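Local coordinates for De novo designed protein CA01 (PDB 5E6G) that is a computationally designed, single-chain, all-helical protein, made to be structurally distinct, for which no biological function is established, at residues Glu55-Asp58 and Arg59-Ala63; Thr120-Glu123 and Phe124-Leu128. All blocks are in the same frame, centred on the assembly; numbering follows the deposited sequence.

Contact 1: Glu55-Asp58 and Arg59-Ala63; sequences ERED and RYRIA
Arg-59 reaches back one turn to Glu-55, and the pair forms an i to i+4 salt bridge on the surface of helix 54-75. NH1 of Arg-59 donates to OE1 of Glu-55 over 3.3 Å, on the syn side of the carboxylate and almost exactly in the guanidinium plane. The second bond of NH1, to OE2, is weak. CD of Arg-59 lies 3.0 Å from OE2 of Glu-55, and the bend at chi3 (54°) then turns the guanidinium so that its edge meets OE1. Carboxylate and guanidinium planes stand 51° apart, so the two groups are not coplanar. NH1 of Arg-59 also lies 4.0 Å from NH1 of Arg-56, over one face of the Arg-56 guanidinium; the nearby Glu-55 carboxylate, and Asp-53, which is ion-paired with Arg-56 NE, would be expected to temper this like-charge approach.

Tyr-60 N donates to Arg-56 O in the i to i+4 pattern of the helix. The Arg-56 aliphatic stem lies alongside the Tyr-60 ring, CG approaching CE2 of Tyr-60 to 3.8 Å.

Arg-61 holds Glu-57 side-on: NE at 2.9 Å and NH2 at 3.0 Å both donate to Glu-57 OE2, so one oxygen takes two bonds. NE arrives on its anti side, NH2 nearly in line with the C-O bond. The extended Glu-57 chain runs beside that of Arg-61 and points the same way.

Ile-62 closes the series with N to Asp-58 O at 2.9 Å, its CG1 3.4 Å from that same oxygen.

Arg-59 NH2 is hydrogen-bonded to Ala-133 O near the chain's end. Tyr-60 packs on Leu-41 and Ile-45 of helix 24-50 and on Phe-130 of helix 121-130, whereas Ile-62 and Ala-63 meet Tyr-99 of helix 97-115.

Contact 2: Thr120-Glu123 and Phe124-Leu128; sequences TGEE and FARQL
Glu-123 first meets the following turn through CB, which lies 4.1 Å from NE2 of Gln-127. With CG beside its own backbone N (chi1 -72°), the chain turns back toward the start of the helix, and CG comes 3.3 Å from OG1 of Thr-120. CD follows past that hydroxyl, and at the tip OE1 accepts from Thr-120 N at 2.9 Å and from Thr-120 OG1 at 3.3 Å, offering the hydroxyl its anti lone pair. Thr-120 OG1 in turn receives Glu-123 N (3.2 Å, N-H...O 169°), making the exchange reciprocal. Without the carboxylate, as with an alanine here, the Thr-120 N-H would probably lose this acceptor and the threonine hydroxyl would be freer to turn.

Beyond the cap, Phe-124 N donates to Thr-120 O at 2.8 Å, the first of four successive i to i+4 bonds between residues 120-123 and 124-127. Glu-122 OE2 lies at the guanidinium edge of Arg-126, but its 3.7 Å from NE makes a long salt bridge; Arg-126 NH1 is hydrogen-bonded to Gln-40. The Phe-124 side chain touches Ile-30, Val-84 and Leu-110. The reciprocal Thr-120 and Glu-123 bonds define a capping box at the N-terminus of helix 121-130.

Overall arrangement
Both contacts are local, one along helix 54-75 and the other at the start of helix 121-130, and they lie on opposite sides of the chain's centre, with centres 19 Å apart. Contact 1 is a surface patch: one of its eight touching residues is buried, and charged pairs one turn apart dominate. Contact 2 is partly buried, with three buried among eight; its polar bonds gather at the helix terminus while its apolar residues face helices 24-50, 80-93 and 97-115. Residues 55-63 hold two salt bridges within hydrogen-bonding distance, whereas that of residues 120-128 is long. The contacts do not touch, but Tyr-60 and Ala-63 reach helix 121-130 itself, at Phe-130 and Val-129.

Contact 1: Glu55-Asp58 and Arg59-Ala63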
# COMPACT_ATOMS: atom_id res chain seq x y z
N GLU A 55 11.75 12.23 9.23
CA GLU A 55 11.99 10.85 8.84
C GLU A 55 10.68 10.06 8.85
O GLU A 55 10.39 9.30 7.93
CB GLU A 55 13.02 10.20 9.78
CG GLU A 55 13.43 8.78 9.39
CD GLU A 55 12.60 7.69 10.05
OE1 GLU A 55 11.75 7.99 10.92
OE2 GLU A 55 12.80 6.51 9.70
N ARG A 56 9.90 10.27 9.90
CA ARG A 56 8.60 9.63 10.04
C ARG A 56 7.61 10.14 9.00
O ARG A 56 6.85 9.37 8.42
CB ARG A 56 8.06 9.86 11.45
CG ARG A 56 6.89 8.99 11.85
CD ARG A 56 6.72 9.01 13.36
NE ARG A 56 7.91 8.51 14.04
CZ ARG A 56 8.21 7.23 14.21
NH1 ARG A 56 7.39 6.28 13.77
NH2 ARG A 56 9.33 6.89 14.84
N GLU A 57 7.62 11.45 8.78
CA GLU A 57 6.71 12.07 7.82
C GLU A 57 6.95 11.53 6.41
O GLU A 57 6.00 11.13 5.73
CB GLU A 57 6.88 13.60 7.82
CG GLU A 57 5.89 14.32 6.93
CD GLU A 57 6.06 15.83 6.94
OE1 GLU A 57 6.70 16.35 7.88
OE2 GLU A 57 5.53 16.50 6.01
N ASP A 58 8.21 11.51 5.99
CA ASP A 58 8.56 11.02 4.66
C ASP A 58 8.10 9.58 4.46
O ASP A 58 7.53 9.25 3.42
CB ASP A 58 10.08 11.11 4.45
CG ASP A 58 10.58 12.54 4.41
OD1 ASP A 58 9.74 13.46 4.26
OD2 ASP A 58 11.80 12.74 4.52
N ARG A 59 8.35 8.73 5.45
CA ARG A 59 7.97 7.33 5.38
C ARG A 59 6.46 7.18 5.17
O ARG A 59 6.03 6.37 4.34
CB ARG A 59 8.40 6.60 6.65
CG ARG A 59 9.90 6.36 6.74
CD ARG A 59 10.31 5.96 8.15
NE ARG A 59 9.55 4.81 8.64
CZ ARG A 59 9.37 4.51 9.92
NH1 ARG A 59 9.89 5.28 10.87
NH2 ARG A 59 8.66 3.44 10.25
N TYR A 60 5.67 7.96 5.89
CA TYR A 60 4.22 7.91 5.75
C TYR A 60 3.78 8.51 4.41
O TYR A 60 2.75 8.13 3.86
CB TYR A 60 3.53 8.65 6.90
CG TYR A 60 3.33 7.80 8.14
CD1 TYR A 60 2.59 6.63 8.08
CD2 TYR A 60 3.84 8.19 9.37
CE1 TYR A 60 2.39 5.85 9.20
CE2 TYR A 60 3.65 7.42 10.50
CZ TYR A 60 2.92 6.25 10.41
OH TYR A 60 2.71 5.48 11.53
N ARG A 61 4.56 9.45 3.89
CA ARG A 61 4.27 10.06 2.60
C ARG A 61 4.47 9.05 1.47
O ARG A 61 3.69 9.01 0.52
CB ARG A 61 5.14 11.30 2.39
CG ARG A 61 4.63 12.53 3.13
CD ARG A 61 5.57 13.71 3.01
NE ARG A 61 5.00 14.92 3.60
CZ ARG A 61 4.33 15.85 2.93
NH1 ARG A 61 4.15 15.74 1.62
NH2 ARG A 61 3.84 16.90 3.56
N ILE A 62 5.52 8.25 1.56
CA ILE A 62 5.77 7.20 0.57
C ILE A 62 4.67 6.15 0.63
O ILE A 62 4.18 5.70 -0.41
CB ILE A 62 7.15 6.53 0.79
CG1 ILE A 62 8.27 7.55 0.58
CG2 ILE A 62 7.33 5.35 -0.18
CD1 ILE A 62 9.64 7.05 0.97
N ALA A 63 4.29 5.75 1.84
CA ALA A 63 3.22 4.78 2.04
C ALA A 63 1.90 5.30 1.47
O ALA A 63 1.06 4.52 1.01
CB ALA A 63 3.07 4.45 3.52

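Contact 2: Thr120-Glu123 and Phe124-Leu128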
# COMPACT_ATOMS: atom_id res chain seq x y z
N THR A 120 -7.84 -11.29 5.04
CA THR A 120 -8.96 -10.56 4.45
C THR A 120 -8.46 -9.44 3.57
O THR A 120 -7.27 -9.13 3.55
CB THR A 120 -9.89 -9.97 5.53
OG1 THR A 120 -9.15 -9.05 6.35
CG2 THR A 120 -10.47 -11.07 6.41
N GLY A 121 -9.38 -8.81 2.84
CA GLY A 121 -9.05 -7.69 1.99
C GLY A 121 -8.46 -6.54 2.79
O GLY A 121 -7.54 -5.87 2.33
N GLU A 122 -8.99 -6.33 3.99
CA GLU A 122 -8.50 -5.28 4.87
C GLU A 122 -7.08 -5.59 5.34
O GLU A 122 -6.20 -4.73 5.28
CB GLU A 122 -9.42 -5.11 6.08
CG GLU A 122 -9.04 -3.94 6.98
CD GLU A 122 -10.01 -3.75 8.12
OE1 GLU A 122 -10.97 -4.53 8.23
OE2 GLU A 122 -9.81 -2.80 8.91
N GLU A 123 -6.86 -6.82 5.80
CA GLU A 123 -5.54 -7.27 6.21
C GLU A 123 -4.53 -7.12 5.08
O GLU A 123 -3.41 -6.63 5.29
CB GLU A 123 -5.58 -8.73 6.67
CG GLU A 123 -6.27 -8.95 8.00
CD GLU A 123 -6.31 -10.42 8.39
OE1 GLU A 123 -7.16 -11.16 7.85
OE2 GLU A 123 -5.49 -10.84 9.23
N PHE A 124 -4.93 -7.55 3.89
CA PHE A 124 -4.11 -7.43 2.70
C PHE A 124 -3.69 -5.98 2.48
O PHE A 124 -2.51 -5.69 2.29
CB PHE A 124 -4.86 -7.95 1.47
CG PHE A 124 -4.09 -7.84 0.19
CD1 PHE A 124 -4.11 -6.67 -0.55
CD2 PHE A 124 -3.35 -8.91 -0.29
CE1 PHE A 124 -3.40 -6.56 -1.73
CE2 PHE A 124 -2.64 -8.81 -1.47
CZ PHE A 124 -2.67 -7.64 -2.19
N ALA A 125 -4.66 -5.08 2.52
CA ALA A 125 -4.40 -3.66 2.29
C ALA A 125 -3.43 -3.08 3.32
O ALA A 125 -2.48 -2.40 2.97
CB ALA A 125 -5.70 -2.88 2.29
N ARG A 126 -3.69 -3.36 4.59
CA ARG A 126 -2.88 -2.80 5.67
C ARG A 126 -1.44 -3.30 5.63
O ARG A 126 -0.51 -2.50 5.65
CB ARG A 126 -3.51 -3.13 7.03
CG ARG A 126 -4.84 -2.44 7.26
CD ARG A 126 -5.19 -2.35 8.73
NE ARG A 126 -6.36 -1.50 8.94
CZ ARG A 126 -6.33 -0.17 8.95
NH1 ARG A 126 -5.18 0.47 8.77
NH2 ARG A 126 -7.45 0.51 9.15
N GLN A 127 -1.27 -4.61 5.57
CA GLN A 127 0.06 -5.20 5.57
C GLN A 127 0.85 -4.84 4.32
O GLN A 127 2.07 -4.71 4.36
CB GLN A 127 -0.04 -6.72 5.71
CG GLN A 127 -0.52 -7.16 7.08
CD GLN A 127 -0.69 -8.66 7.20
OE1 GLN A 127 0.05 -9.43 6.59
NE2 GLN A 127 -1.67 -9.08 7.98
N LEU A 128 0.15 -4.66 3.20
CA LEU A 128 0.79 -4.29 1.95
C LEU A 128 1.42 -2.91 2.05
O LEU A 128 2.55 -2.69 1.62
CB LEU A 128 -0.22 -4.33 0.80
CG LEU A 128 0.28 -3.94 -0.59
CD1 LEU A 128 1.25 -4.99 -1.13
CD2 LEU A 128 -0.88 -3.74 -1.55